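Local coordinates for protein MmeI (PDB 5HR4) that acts as a Type IIL restriction-modification enzyme on DNA, probably methylating adenine at N6 with S-adenosylmethionine as the methyl donor, at residues T358-A363 with C476-N481; F410-E415 with I464-V469; N460-D465 with A515-K520; S500-L505 with S548-L553. All coordinates share one frame; numbering follows the deposited sequence.

Interaction 1: residues T358-A363 with C476-N481; sequences TFFDPA and CFILGN. With SFG (sinefungin), chain H; nucleotides of chain B.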
# COMPACT_ATOMS: atom_id res chain seq x y z
N THR A 358 -9.75 1.15 -23.94
CA THR A 358 -9.47 -0.09 -23.23
C THR A 358 -8.77 0.20 -21.91
O THR A 358 -7.94 1.11 -21.82
CB THR A 358 -8.62 -1.05 -24.08
OG1 THR A 358 -7.46 -0.36 -24.57
CG2 THR A 358 -9.39 -1.54 -25.28
N PHE A 359 -9.12 -0.58 -20.88
CA PHE A 359 -8.57 -0.40 -19.53
C PHE A 359 -7.89 -1.69 -19.07
O PHE A 359 -8.44 -2.78 -19.23
CB PHE A 359 -9.68 0.02 -18.56
CG PHE A 359 -10.40 1.27 -18.99
CD1 PHE A 359 -9.98 2.52 -18.53
CD2 PHE A 359 -11.46 1.21 -19.88
CE1 PHE A 359 -10.61 3.66 -18.94
CE2 PHE A 359 -12.10 2.36 -20.28
CZ PHE A 359 -11.68 3.59 -19.80
N PHE A 360 -6.72 -1.54 -18.45
CA PHE A 360 -5.82 -2.66 -18.19
C PHE A 360 -5.25 -2.56 -16.78
O PHE A 360 -4.38 -1.72 -16.51
CB PHE A 360 -4.70 -2.65 -19.24
CG PHE A 360 -3.84 -3.88 -19.24
CD1 PHE A 360 -4.14 -4.97 -18.44
CD2 PHE A 360 -2.73 -3.93 -20.06
CE1 PHE A 360 -3.32 -6.10 -18.43
CE2 PHE A 360 -1.91 -5.04 -20.08
CZ PHE A 360 -2.21 -6.13 -19.25
N ASP A 361 -5.71 -3.44 -15.88
CA ASP A 361 -5.25 -3.48 -14.49
C ASP A 361 -4.35 -4.69 -14.24
O ASP A 361 -4.86 -5.80 -13.99
CB ASP A 361 -6.45 -3.49 -13.54
CG ASP A 361 -6.06 -3.37 -12.05
OD1 ASP A 361 -4.85 -3.48 -11.69
OD2 ASP A 361 -6.99 -3.20 -11.21
N PRO A 362 -3.01 -4.52 -14.24
CA PRO A 362 -2.09 -5.67 -14.22
C PRO A 362 -1.86 -6.27 -12.84
O PRO A 362 -0.79 -6.82 -12.57
CB PRO A 362 -0.78 -5.08 -14.77
CG PRO A 362 -0.97 -3.55 -14.78
CD PRO A 362 -2.29 -3.25 -14.14
N ALA A 363 -2.85 -6.15 -11.95
CA ALA A 363 -2.84 -6.72 -10.61
C ALA A 363 -4.23 -6.51 -10.03
O ALA A 363 -4.39 -6.04 -8.90
CB ALA A 363 -1.75 -6.06 -9.75
N CYS A 476 -5.17 1.67 -23.88
CA CYS A 476 -5.27 3.10 -23.55
C CYS A 476 -4.80 3.43 -22.14
O CYS A 476 -3.88 4.25 -21.99
CB CYS A 476 -6.71 3.57 -23.75
SG CYS A 476 -7.21 3.52 -25.47
N PHE A 477 -5.39 2.85 -21.10
CA PHE A 477 -4.99 3.18 -19.75
C PHE A 477 -4.54 1.94 -18.98
O PHE A 477 -5.10 0.85 -19.13
CB PHE A 477 -6.12 3.89 -19.02
CG PHE A 477 -6.66 5.04 -19.78
CD1 PHE A 477 -6.11 6.30 -19.63
CD2 PHE A 477 -7.69 4.86 -20.69
CE1 PHE A 477 -6.60 7.38 -20.35
CE2 PHE A 477 -8.17 5.93 -21.42
CZ PHE A 477 -7.63 7.19 -21.24
N ILE A 478 -3.50 2.13 -18.17
CA ILE A 478 -3.00 1.13 -17.24
C ILE A 478 -3.19 1.70 -15.85
O ILE A 478 -2.60 2.73 -15.51
CB ILE A 478 -1.53 0.78 -17.51
CG1 ILE A 478 -1.39 0.02 -18.83
CG2 ILE A 478 -0.94 -0.08 -16.41
CD1 ILE A 478 0.02 -0.25 -19.16
N LEU A 479 -4.04 1.05 -15.05
CA LEU A 479 -4.29 1.50 -13.69
C LEU A 479 -4.41 0.31 -12.76
O LEU A 479 -4.81 -0.78 -13.17
CB LEU A 479 -5.57 2.33 -13.61
CG LEU A 479 -6.80 1.92 -14.42
CD1 LEU A 479 -7.56 0.86 -13.72
CD2 LEU A 479 -7.67 3.14 -14.56
N GLY A 480 -4.09 0.53 -11.49
CA GLY A 480 -4.41 -0.46 -10.49
C GLY A 480 -3.63 -0.23 -9.22
O GLY A 480 -2.83 0.69 -9.10
N ASN A 481 -3.86 -1.14 -8.27
CA ASN A 481 -3.29 -1.07 -6.93
C ASN A 481 -2.48 -2.34 -6.66
O ASN A 481 -2.95 -3.26 -5.99
CB ASN A 481 -4.38 -0.89 -5.87
CG ASN A 481 -3.83 -0.83 -4.48
OD1 ASN A 481 -2.65 -0.51 -4.27
ND2 ASN A 481 -4.66 -1.15 -3.50
N SFG H . -7.26 -3.44 -6.70
CA SFG H . -7.84 -4.69 -6.24
C SFG H . -9.21 -4.37 -5.67
O SFG H . -9.59 -3.18 -5.67
OXT SFG H . -9.95 -5.27 -5.22
CB SFG H . -6.95 -5.32 -5.17
CG SFG H . -5.55 -5.46 -5.74
CD SFG H . -4.66 -5.83 -4.57
NE SFG H . -4.34 -4.59 -3.88
C5' SFG H . -3.39 -6.56 -5.03
C4' SFG H . -3.65 -7.83 -5.90
O4' SFG H . -2.55 -8.15 -6.52
C3' SFG H . -4.00 -9.09 -5.08
O3' SFG H . -5.28 -9.42 -5.37
C2' SFG H . -2.99 -10.19 -5.53
O2' SFG H . -3.65 -11.50 -5.73
C1' SFG H . -2.55 -9.76 -6.67
N9 SFG H . -1.18 -10.09 -6.93
C8 SFG H . -0.17 -10.13 -6.07
N7 SFG H . 0.94 -10.44 -6.74
C5 SFG H . 0.61 -10.59 -8.02
C6 SFG H . 1.36 -10.91 -9.12
N6 SFG H . 2.77 -11.20 -9.29
N1 SFG H . 0.81 -11.01 -10.32
C2 SFG H . -0.51 -10.77 -10.46
N3 SFG H . -1.26 -10.46 -9.37
C4 SFG H . -0.70 -10.36 -8.15
P DA B 7 4.97 -4.89 5.00
OP1 DA B 7 4.47 -6.24 5.38
OP2 DA B 7 5.75 -4.74 3.75
O5' DA B 7 3.74 -3.89 5.05
C5' DA B 7 3.04 -3.54 3.92
C4' DA B 7 1.66 -3.18 4.37
O4' DA B 7 0.86 -2.80 3.26
C3' DA B 7 0.91 -4.30 5.08
O3' DA B 7 0.25 -3.72 6.18
C2' DA B 7 -0.07 -4.80 4.02
C1' DA B 7 -0.34 -3.53 3.23
N9 DA B 7 -0.62 -3.73 1.81
C8 DA B 7 0.01 -4.58 0.97
N7 DA B 7 -0.38 -4.49 -0.26
C5 DA B 7 -1.33 -3.48 -0.24
C6 DA B 7 -2.13 -2.88 -1.26
N6 DA B 7 -2.10 -3.26 -2.54
N1 DA B 7 -2.96 -1.89 -0.89
C2 DA B 7 -3.00 -1.52 0.39
N3 DA B 7 -2.29 -2.00 1.42
C4 DA B 7 -1.47 -2.99 1.03
O HOH W 1 -5.44 -3.11 -8.85

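Interaction 2: residues F410-E415 with I464-V469; sequences FGIEIE and IDWNDV. With SFG (sinefungin), chain H.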
# COMPACT_ATOMS: atom_id res chain seq x y z
N PHE A 410 -9.54 -5.37 -19.16
CA PHE A 410 -8.46 -6.35 -19.22
C PHE A 410 -7.75 -6.36 -17.88
O PHE A 410 -7.51 -5.29 -17.31
CB PHE A 410 -7.46 -5.99 -20.34
CG PHE A 410 -8.03 -6.01 -21.74
CD1 PHE A 410 -8.70 -4.90 -22.26
CD2 PHE A 410 -7.89 -7.13 -22.55
CE1 PHE A 410 -9.23 -4.92 -23.57
CE2 PHE A 410 -8.42 -7.16 -23.85
CZ PHE A 410 -9.09 -6.05 -24.35
N GLY A 411 -7.40 -7.54 -17.37
CA GLY A 411 -6.76 -7.61 -16.07
C GLY A 411 -5.96 -8.88 -15.87
O GLY A 411 -6.27 -9.93 -16.45
N ILE A 412 -4.93 -8.78 -15.02
CA ILE A 412 -4.11 -9.91 -14.60
C ILE A 412 -4.22 -10.07 -13.08
O ILE A 412 -4.09 -9.09 -12.34
CB ILE A 412 -2.63 -9.72 -15.01
CG1 ILE A 412 -2.48 -9.44 -16.51
CG2 ILE A 412 -1.86 -10.95 -14.65
CD1 ILE A 412 -1.11 -8.85 -16.89
N GLU A 413 -4.41 -11.31 -12.62
CA GLU A 413 -4.64 -11.58 -11.20
C GLU A 413 -4.15 -13.00 -10.87
O GLU A 413 -4.50 -13.96 -11.56
CB GLU A 413 -6.13 -11.38 -10.87
CG GLU A 413 -6.63 -11.98 -9.56
CD GLU A 413 -5.87 -11.48 -8.32
OE1 GLU A 413 -5.52 -10.28 -8.26
OE2 GLU A 413 -5.62 -12.30 -7.39
N ILE A 414 -3.34 -13.13 -9.82
CA ILE A 414 -2.64 -14.39 -9.61
C ILE A 414 -3.50 -15.41 -8.86
O ILE A 414 -3.29 -16.62 -9.01
CB ILE A 414 -1.30 -14.14 -8.88
CG1 ILE A 414 -0.36 -15.36 -9.00
CG2 ILE A 414 -1.53 -13.81 -7.42
CD1 ILE A 414 1.08 -15.04 -8.56
N GLU A 415 -4.45 -14.98 -8.05
CA GLU A 415 -5.35 -15.90 -7.36
C GLU A 415 -6.61 -16.09 -8.19
O GLU A 415 -7.17 -15.12 -8.71
CB GLU A 415 -5.71 -15.37 -5.97
CG GLU A 415 -4.57 -15.37 -4.96
CD GLU A 415 -4.05 -16.77 -4.57
OE1 GLU A 415 -4.83 -17.61 -4.05
OE2 GLU A 415 -2.84 -17.04 -4.78
N ILE A 464 4.91 -12.83 -17.20
CA ILE A 464 4.36 -12.96 -18.54
C ILE A 464 4.61 -11.68 -19.35
O ILE A 464 5.00 -10.64 -18.82
CB ILE A 464 2.86 -13.28 -18.52
CG1 ILE A 464 2.09 -12.15 -17.82
CG2 ILE A 464 2.59 -14.61 -17.85
CD1 ILE A 464 0.60 -12.35 -17.90
N ASP A 465 4.33 -11.77 -20.64
CA ASP A 465 4.33 -10.60 -21.51
C ASP A 465 2.91 -10.02 -21.54
O ASP A 465 1.97 -10.68 -21.99
CB ASP A 465 4.79 -11.00 -22.92
CG ASP A 465 4.99 -9.81 -23.84
OD1 ASP A 465 4.97 -8.65 -23.37
OD2 ASP A 465 5.20 -10.03 -25.05
N TRP A 466 2.76 -8.77 -21.05
CA TRP A 466 1.42 -8.17 -21.00
C TRP A 466 0.72 -8.19 -22.36
O TRP A 466 -0.51 -8.32 -22.41
CB TRP A 466 1.49 -6.74 -20.44
CG TRP A 466 1.79 -6.73 -18.95
CD1 TRP A 466 1.94 -7.83 -18.16
CD2 TRP A 466 1.98 -5.59 -18.10
NE1 TRP A 466 2.22 -7.45 -16.87
CE2 TRP A 466 2.26 -6.09 -16.81
CE3 TRP A 466 1.95 -4.21 -18.30
CZ2 TRP A 466 2.50 -5.24 -15.71
CZ3 TRP A 466 2.18 -3.37 -17.22
CH2 TRP A 466 2.45 -3.89 -15.95
N ASN A 467 1.47 -8.12 -23.47
CA ASN A 467 0.83 -8.16 -24.79
C ASN A 467 0.03 -9.44 -25.04
O ASN A 467 -0.78 -9.47 -25.97
CB ASN A 467 1.88 -8.00 -25.90
CG ASN A 467 2.42 -6.59 -25.99
OD1 ASN A 467 1.73 -5.67 -26.48
ND2 ASN A 467 3.65 -6.40 -25.52
N ASP A 468 0.20 -10.50 -24.24
CA ASP A 468 -0.69 -11.64 -24.44
C ASP A 468 -2.09 -11.38 -23.89
O ASP A 468 -3.05 -12.03 -24.31
CB ASP A 468 -0.09 -12.89 -23.80
CG ASP A 468 1.26 -13.24 -24.38
OD1 ASP A 468 1.51 -12.84 -25.53
OD2 ASP A 468 2.05 -13.91 -23.67
N VAL A 469 -2.23 -10.44 -22.95
CA VAL A 469 -3.54 -10.04 -22.46
C VAL A 469 -4.15 -8.99 -23.36
O VAL A 469 -5.36 -9.02 -23.64
CB VAL A 469 -3.43 -9.54 -21.01
CG1 VAL A 469 -4.82 -9.21 -20.44
CG2 VAL A 469 -2.69 -10.56 -20.17
N SFG H . -7.26 -3.44 -6.70
CA SFG H . -7.84 -4.69 -6.24
C SFG H . -9.21 -4.37 -5.67
O SFG H . -9.59 -3.18 -5.67
OXT SFG H . -9.95 -5.27 -5.22
CB SFG H . -6.95 -5.32 -5.17
CG SFG H . -5.55 -5.46 -5.74
CD SFG H . -4.66 -5.83 -4.57
NE SFG H . -4.34 -4.59 -3.88
C5' SFG H . -3.39 -6.56 -5.03
C4' SFG H . -3.65 -7.83 -5.90
O4' SFG H . -2.55 -8.15 -6.52
C3' SFG H . -4.00 -9.09 -5.08
O3' SFG H . -5.28 -9.42 -5.37
C2' SFG H . -2.99 -10.19 -5.53
O2' SFG H . -3.65 -11.50 -5.73
C1' SFG H . -2.55 -9.76 -6.67
N9 SFG H . -1.18 -10.09 -6.93
C8 SFG H . -0.17 -10.13 -6.07
N7 SFG H . 0.94 -10.44 -6.74
C5 SFG H . 0.61 -10.59 -8.02
C6 SFG H . 1.36 -10.91 -9.12
N6 SFG H . 2.77 -11.20 -9.29
N1 SFG H . 0.81 -11.01 -10.32
C2 SFG H . -0.51 -10.77 -10.46
N3 SFG H . -1.26 -10.46 -9.37
C4 SFG H . -0.70 -10.36 -8.15

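Interaction 3: residues N460-D465 with A515-K520; sequences NALQID and AAWYPK. With SFG (sinefungin), chain H.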
# COMPACT_ATOMS: atom_id res chain seq x y z
N ASN A 460 0.62 -14.54 -13.49
CA ASN A 460 1.55 -13.81 -12.65
C ASN A 460 2.12 -12.66 -13.47
O ASN A 460 3.05 -12.86 -14.26
CB ASN A 460 2.65 -14.73 -12.12
CG ASN A 460 3.61 -14.01 -11.19
OD1 ASN A 460 4.14 -12.94 -11.51
ND2 ASN A 460 3.82 -14.58 -10.03
N ALA A 461 1.59 -11.46 -13.24
CA ALA A 461 1.85 -10.32 -14.12
C ALA A 461 3.32 -9.98 -14.26
O ALA A 461 3.69 -9.23 -15.17
CB ALA A 461 1.11 -9.10 -13.60
N LEU A 462 4.18 -10.48 -13.37
CA LEU A 462 5.60 -10.18 -13.46
C LEU A 462 6.35 -11.17 -14.33
O LEU A 462 7.44 -10.85 -14.82
CB LEU A 462 6.22 -10.13 -12.05
CG LEU A 462 5.63 -9.11 -11.06
CD1 LEU A 462 6.47 -8.99 -9.82
CD2 LEU A 462 5.47 -7.74 -11.68
N GLN A 463 5.77 -12.36 -14.59
CA GLN A 463 6.43 -13.41 -15.34
C GLN A 463 5.98 -13.51 -16.80
O GLN A 463 6.63 -14.21 -17.57
CB GLN A 463 6.21 -14.78 -14.67
CG GLN A 463 7.00 -14.99 -13.39
CD GLN A 463 6.71 -16.33 -12.73
OE1 GLN A 463 5.97 -17.16 -13.27
NE2 GLN A 463 7.29 -16.55 -11.55
N ILE A 464 4.91 -12.83 -17.20
CA ILE A 464 4.36 -12.96 -18.54
C ILE A 464 4.61 -11.68 -19.35
O ILE A 464 5.00 -10.64 -18.82
CB ILE A 464 2.86 -13.28 -18.52
CG1 ILE A 464 2.09 -12.15 -17.82
CG2 ILE A 464 2.59 -14.61 -17.85
CD1 ILE A 464 0.60 -12.35 -17.90
N ASP A 465 4.33 -11.77 -20.64
CA ASP A 465 4.33 -10.60 -21.51
C ASP A 465 2.91 -10.02 -21.54
O ASP A 465 1.97 -10.68 -21.99
CB ASP A 465 4.79 -11.00 -22.92
CG ASP A 465 4.99 -9.81 -23.84
OD1 ASP A 465 4.97 -8.65 -23.37
OD2 ASP A 465 5.20 -10.03 -25.05
N ALA A 515 7.35 -1.96 -6.64
CA ALA A 515 8.19 -1.29 -7.63
C ALA A 515 8.24 -2.07 -8.93
O ALA A 515 8.24 -1.47 -10.00
CB ALA A 515 9.59 -1.08 -7.07
N ALA A 516 8.21 -3.40 -8.86
CA ALA A 516 8.28 -4.25 -10.05
C ALA A 516 7.29 -3.86 -11.15
O ALA A 516 7.61 -3.97 -12.34
CB ALA A 516 8.07 -5.70 -9.65
N TRP A 517 6.07 -3.45 -10.80
CA TRP A 517 5.12 -3.14 -11.87
C TRP A 517 5.50 -1.90 -12.67
O TRP A 517 5.01 -1.74 -13.79
CB TRP A 517 3.69 -2.95 -11.32
CG TRP A 517 2.97 -4.24 -11.12
CD1 TRP A 517 1.89 -4.69 -11.81
CD2 TRP A 517 3.28 -5.25 -10.16
NE1 TRP A 517 1.50 -5.92 -11.34
CE2 TRP A 517 2.34 -6.29 -10.32
CE3 TRP A 517 4.25 -5.38 -9.17
CZ2 TRP A 517 2.35 -7.44 -9.54
CZ3 TRP A 517 4.27 -6.52 -8.39
CH2 TRP A 517 3.32 -7.54 -8.58
N TYR A 518 6.37 -1.03 -12.14
CA TYR A 518 6.71 0.20 -12.86
C TYR A 518 7.58 -0.06 -14.09
O TYR A 518 7.26 0.46 -15.17
CB TYR A 518 7.36 1.20 -11.91
CG TYR A 518 6.39 1.88 -10.97
CD1 TYR A 518 5.86 1.20 -9.88
CD2 TYR A 518 6.03 3.21 -11.17
CE1 TYR A 518 4.99 1.82 -9.02
CE2 TYR A 518 5.15 3.84 -10.31
CZ TYR A 518 4.63 3.14 -9.24
OH TYR A 518 3.76 3.76 -8.38
N PRO A 519 8.69 -0.81 -14.01
CA PRO A 519 9.44 -1.10 -15.24
C PRO A 519 8.65 -1.94 -16.22
O PRO A 519 8.80 -1.75 -17.43
CB PRO A 519 10.67 -1.87 -14.72
CG PRO A 519 10.79 -1.49 -13.31
CD PRO A 519 9.38 -1.33 -12.82
N LYS A 520 7.81 -2.86 -15.73
CA LYS A 520 6.91 -3.60 -16.61
C LYS A 520 6.09 -2.65 -17.45
O LYS A 520 6.23 -2.61 -18.68
CB LYS A 520 6.01 -4.53 -15.79
CG LYS A 520 6.59 -5.90 -15.60
CD LYS A 520 6.72 -6.60 -16.94
CE LYS A 520 6.55 -8.10 -16.81
NZ LYS A 520 6.74 -8.78 -18.14
N SFG H . -7.26 -3.44 -6.70
CA SFG H . -7.84 -4.69 -6.24
C SFG H . -9.21 -4.37 -5.67
O SFG H . -9.59 -3.18 -5.67
OXT SFG H . -9.95 -5.27 -5.22
CB SFG H . -6.95 -5.32 -5.17
CG SFG H . -5.55 -5.46 -5.74
CD SFG H . -4.66 -5.83 -4.57
NE SFG H . -4.34 -4.59 -3.88
C5' SFG H . -3.39 -6.56 -5.03
C4' SFG H . -3.65 -7.83 -5.90
O4' SFG H . -2.55 -8.15 -6.52
C3' SFG H . -4.00 -9.09 -5.08
O3' SFG H . -5.28 -9.42 -5.37
C2' SFG H . -2.99 -10.19 -5.53
O2' SFG H . -3.65 -11.50 -5.73
C1' SFG H . -2.55 -9.76 -6.67
N9 SFG H . -1.18 -10.09 -6.93
C8 SFG H . -0.17 -10.13 -6.07
N7 SFG H . 0.94 -10.44 -6.74
C5 SFG H . 0.61 -10.59 -8.02
C6 SFG H . 1.36 -10.91 -9.12
N6 SFG H . 2.77 -11.20 -9.29
N1 SFG H . 0.81 -11.01 -10.32
C2 SFG H . -0.51 -10.77 -10.46
N3 SFG H . -1.26 -10.46 -9.37
C4 SFG H . -0.70 -10.36 -8.15

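Interaction 4: residues S500-L505 with S548-L553; sequences SVFGNL and SLLWPL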
# COMPACT_ATOMS: atom_id res chain seq x y z
N SER A 500 13.96 -10.42 -11.84
CA SER A 500 13.75 -10.58 -13.28
C SER A 500 13.39 -9.24 -13.94
O SER A 500 13.86 -8.94 -15.04
CB SER A 500 12.64 -11.61 -13.56
N VAL A 501 12.59 -8.43 -13.27
CA VAL A 501 12.12 -7.17 -13.86
C VAL A 501 13.24 -6.12 -13.88
O VAL A 501 13.34 -5.34 -14.83
CB VAL A 501 10.89 -6.68 -13.09
CG1 VAL A 501 10.56 -5.26 -13.47
CG2 VAL A 501 9.71 -7.59 -13.36
N PHE A 502 14.08 -6.09 -12.85
CA PHE A 502 15.16 -5.10 -12.75
C PHE A 502 16.52 -5.61 -13.22
O PHE A 502 17.51 -4.89 -13.06
CB PHE A 502 15.29 -4.59 -11.31
CG PHE A 502 14.18 -3.66 -10.89
CD1 PHE A 502 14.25 -2.32 -11.20
CD2 PHE A 502 13.08 -4.14 -10.21
CE1 PHE A 502 13.23 -1.47 -10.83
CE2 PHE A 502 12.06 -3.30 -9.84
CZ PHE A 502 12.13 -1.97 -10.15
N GLY A 503 16.60 -6.83 -13.77
CA GLY A 503 17.88 -7.29 -14.30
C GLY A 503 18.96 -7.39 -13.24
O GLY A 503 18.73 -7.88 -12.13
N ASN A 504 20.16 -6.92 -13.59
CA ASN A 504 21.33 -6.99 -12.71
C ASN A 504 21.64 -5.68 -11.99
O ASN A 504 22.78 -5.49 -11.54
CB ASN A 504 22.56 -7.44 -13.51
N LEU A 505 20.67 -4.77 -11.88
CA LEU A 505 20.89 -3.50 -11.19
C LEU A 505 21.42 -3.74 -9.77
O LEU A 505 21.14 -4.77 -9.15
CB LEU A 505 19.58 -2.70 -11.14
CG LEU A 505 19.49 -1.40 -10.32
CD1 LEU A 505 20.48 -0.32 -10.78
CD2 LEU A 505 18.06 -0.86 -10.35
N SER A 548 16.70 6.07 -4.98
CA SER A 548 17.88 5.89 -5.82
C SER A 548 17.80 4.62 -6.66
O SER A 548 18.48 4.54 -7.69
CB SER A 548 19.15 5.83 -4.96
OG SER A 548 19.17 6.85 -3.96
N LEU A 549 17.02 3.61 -6.26
CA LEU A 549 17.06 2.34 -6.97
C LEU A 549 15.97 2.19 -8.00
O LEU A 549 16.10 1.33 -8.88
CB LEU A 549 16.96 1.16 -6.00
CG LEU A 549 17.94 1.17 -4.82
CD1 LEU A 549 17.61 0.04 -3.89
CD2 LEU A 549 19.41 1.14 -5.26
N LEU A 550 14.91 3.00 -7.94
CA LEU A 550 13.79 2.85 -8.86
C LEU A 550 13.73 3.93 -9.93
O LEU A 550 13.43 3.64 -11.09
CB LEU A 550 12.46 2.85 -8.10
CG LEU A 550 11.22 2.75 -8.99
CD1 LEU A 550 11.34 1.54 -9.90
CD2 LEU A 550 9.98 2.63 -8.16
N TRP A 551 14.01 5.17 -9.57
CA TRP A 551 13.77 6.28 -10.47
C TRP A 551 14.89 6.54 -11.48
O TRP A 551 14.60 7.03 -12.58
CB TRP A 551 13.46 7.52 -9.63
CG TRP A 551 12.17 7.27 -8.98
CD1 TRP A 551 11.95 6.82 -7.71
CD2 TRP A 551 10.88 7.34 -9.61
NE1 TRP A 551 10.60 6.65 -7.49
CE2 TRP A 551 9.92 6.96 -8.65
CE3 TRP A 551 10.45 7.72 -10.89
CZ2 TRP A 551 8.56 6.94 -8.93
CZ3 TRP A 551 9.10 7.70 -11.16
CH2 TRP A 551 8.17 7.31 -10.18
N PRO A 552 16.16 6.22 -11.19
CA PRO A 552 17.15 6.22 -12.27
C PRO A 552 16.72 5.36 -13.45
O PRO A 552 16.77 5.81 -14.60
CB PRO A 552 18.40 5.67 -11.57
CG PRO A 552 18.29 6.19 -10.21
CD PRO A 552 16.82 6.11 -9.87
N LEU A 553 16.26 4.14 -13.18
CA LEU A 553 15.82 3.27 -14.26
C LEU A 553 14.57 3.83 -14.95
O LEU A 553 14.46 3.76 -16.18
CB LEU A 553 15.55 1.87 -13.72
CG LEU A 553 14.93 0.91 -14.74
CD1 LEU A 553 15.92 0.57 -15.84
CD2 LEU A 553 14.40 -0.34 -14.04

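Interaction 1: residues T358-A363 with C476-N481
Two phenylalanine rings, Phe359 and Phe477, lie side by side on one face of the sheet with planes only 16° apart, yet they are slid so far that they barely overlap. Touch is limited to their near margins, where Phe359 CE1 comes 3.6 Å from Phe477 CD2. At the edge of the Phe477 ring, near its plane, sits Thr358 O, and a third ring, Phe329, meets both. Phe360 and Ile478 pair on the other face, where Pro362 CG also rests 3.8 Å from Ile478 CG2. Beneath these side chains runs a parallel pairing of strands: Phe477 N donates to Thr358 O at 3.2 Å, Leu479 N donates to Phe360 O at 3.1 Å, and Phe360 N makes a weaker bond to Phe477 O. The carboxy ends of both strands turn toward the cofactor analogue. With CG anti to the backbone N (chi1 -174°), the Asp361 carboxylate is placed near Gly480, and OD2 stands 2.8 Å from a water that accepts from Asn481 N and from the sinefungin amine N. Asn481 begins the NPPF sequence, motif IV of N6-adenine methyltransferases. Its O takes a bond from sinefungin NE at 2.9 Å, while its ND2, also bonded to Thr316, donates to N1 of DA7 of chain B at 3.2 Å. Strands 359-361 and 477-480 are neighbours in the interior of a Rossmann-like sheet, flanked by strand 409-413 beside Phe359 and strand 532-538 beside Ile478, with helices 318-340 and 368-388 packed over Leu479.

Interaction 2: residues F410-E415 with I464-V469
Strand 409-413 of the Rossmann-like methyltransferase sheet is packed by a loop: Ile412 projects into an apolar niche made by Ile464, Trp466 and Val469. Its CD1 methyl reaches 3.5 Å from Trp466 CD1, the isoleucine lying at about a right angle to the indole, while its CG1 meets Val469 CG2 at 3.8 Å. Two residues earlier, Phe410 CB packs on Val469 CG1. Trp466 is held by a bond from its NE1 to Ala461 O, and Val469 N donates to Trp466 O at 2.8 Å, tightening the turn that presents both side chains. Beyond this packing the strand delivers Glu413 to the cofactor site. Bent at chi2 (57°), its chain accepts sinefungin O3' on OE1 at 3.0 Å and O2' on OE2 at 2.7 Å; Glu415 N, at a helix N-cap, also donates to OE2, from above the carboxylate plane. An alanine in place of Glu413 would probably leave both ribose hydroxyls and the Glu415 amide without this acceptor, freeing the sugar to shift. An acidic residue in the C-terminal part of the second strand, clasping the ribose diol, is the hallmark of motif II in the Rossmann-like fold of S-adenosylmethionine-dependent methyltransferases.

Interaction 3: residues N460-D465 with A515-K520
The loop 460-465 coils through a turn, with Gln463 N bonded to Asn460 O at 2.8 Å, and brings Leu462 CA to 7.2 Å from Trp517 CA on helix 517-524. Leu462 then crosses the indole at about a right angle. Its CD2 methyl stands 3.5 Å above the centroid of the Trp517 six-membered ring and only 3° off the normal, a textbook CH-pi contact, while CD1 bears on Ala516 CB at 3.7 Å. The indole turns its edge to sinefungin: Trp517 CZ2 lies 3.6 Å from sinefungin C6, and NE1 is tied to Pro362 O. The adenine is read by the loop itself, Ala461 N donating to sinefungin N1 at 3.1 Å and sinefungin N6 donating weakly to Asn460 OD1. That same OD1 receives Leu462 N in the carbonyl plane, an Asx turn that helps hold OD1 beside sinefungin N6. Lys520, its chain bent at chi2 and chi3, donates from NZ to Ile464 O at 2.6 Å and makes a cation-pi contact with Trp466. A serine at Trp517 would probably strip the Leu462 methyl of its ring face, open a gap beside the adenine and leave Pro362 O without its indole partner. Helix 517-524 lies between loop 460-465 and helices 492-502 and 544-556: Pro519 touches both helices, and Tyr518 strand 532-538.

Interaction 4: residues S500-L505 with S548-L553
A weak bond from Leu505 N to Phe502 O, 3.4 Å long, closes the type II' beta turn that sets Phe502 and Leu505 together against Leu549, Leu550 and Leu553. The contact is plain apolar packing of the C-terminal part of helix 492-502, and the turn that follows, on the kinked helix 544-556 of the methyltransferase domain. Gly503 takes the second place of the turn with positive phi (62°), a value that favours glycine. The Phe502 ring does most of the touching. In its plane, at the edge, it meets a methyl of Leu550, with CZ 3.6 Å from Leu550 CD1; its CD1 comes 3.5 Å from Leu553 CD2, which approaches obliquely. Leu553 extends to that place with CG anti to the backbone N (chi1 173°). Pro519 of helix 517-524 also touches Phe502 and Leu553, so three helices converge on the ring. Helix 544-556 is kinked where the N atoms of Leu549, Pro552 and Leu553 make no bond to the turn before; Pro552 has no N-H to give. Across the contact Leu549 O, the carbonyl that Leu553 N would meet in a regular helix, has Leu505 CD2 at 3.3 Å.

Followed from the N terminus, the chain first lays down 358-363, which holds the interior strand 359-361, and returns to it 113 residues later at 476-481, closing interaction 1. Interaction 2 opens and closes within that excursion, packing the adjacent strand against the loop after strand 455-458. The same loop starts interaction 3, which shares Ile464 and Asp465 with interaction 2 and crosses interaction 1, since its partner 515-520 comes after 476-481. Interaction 4 begins at 500-505, inside the span of interaction 3, and ends beyond it, so these two cross as well. Interactions 1 to 3 all touch sinefungin; interaction 4 extends the packing outward, Pro519 joining it to interaction 3.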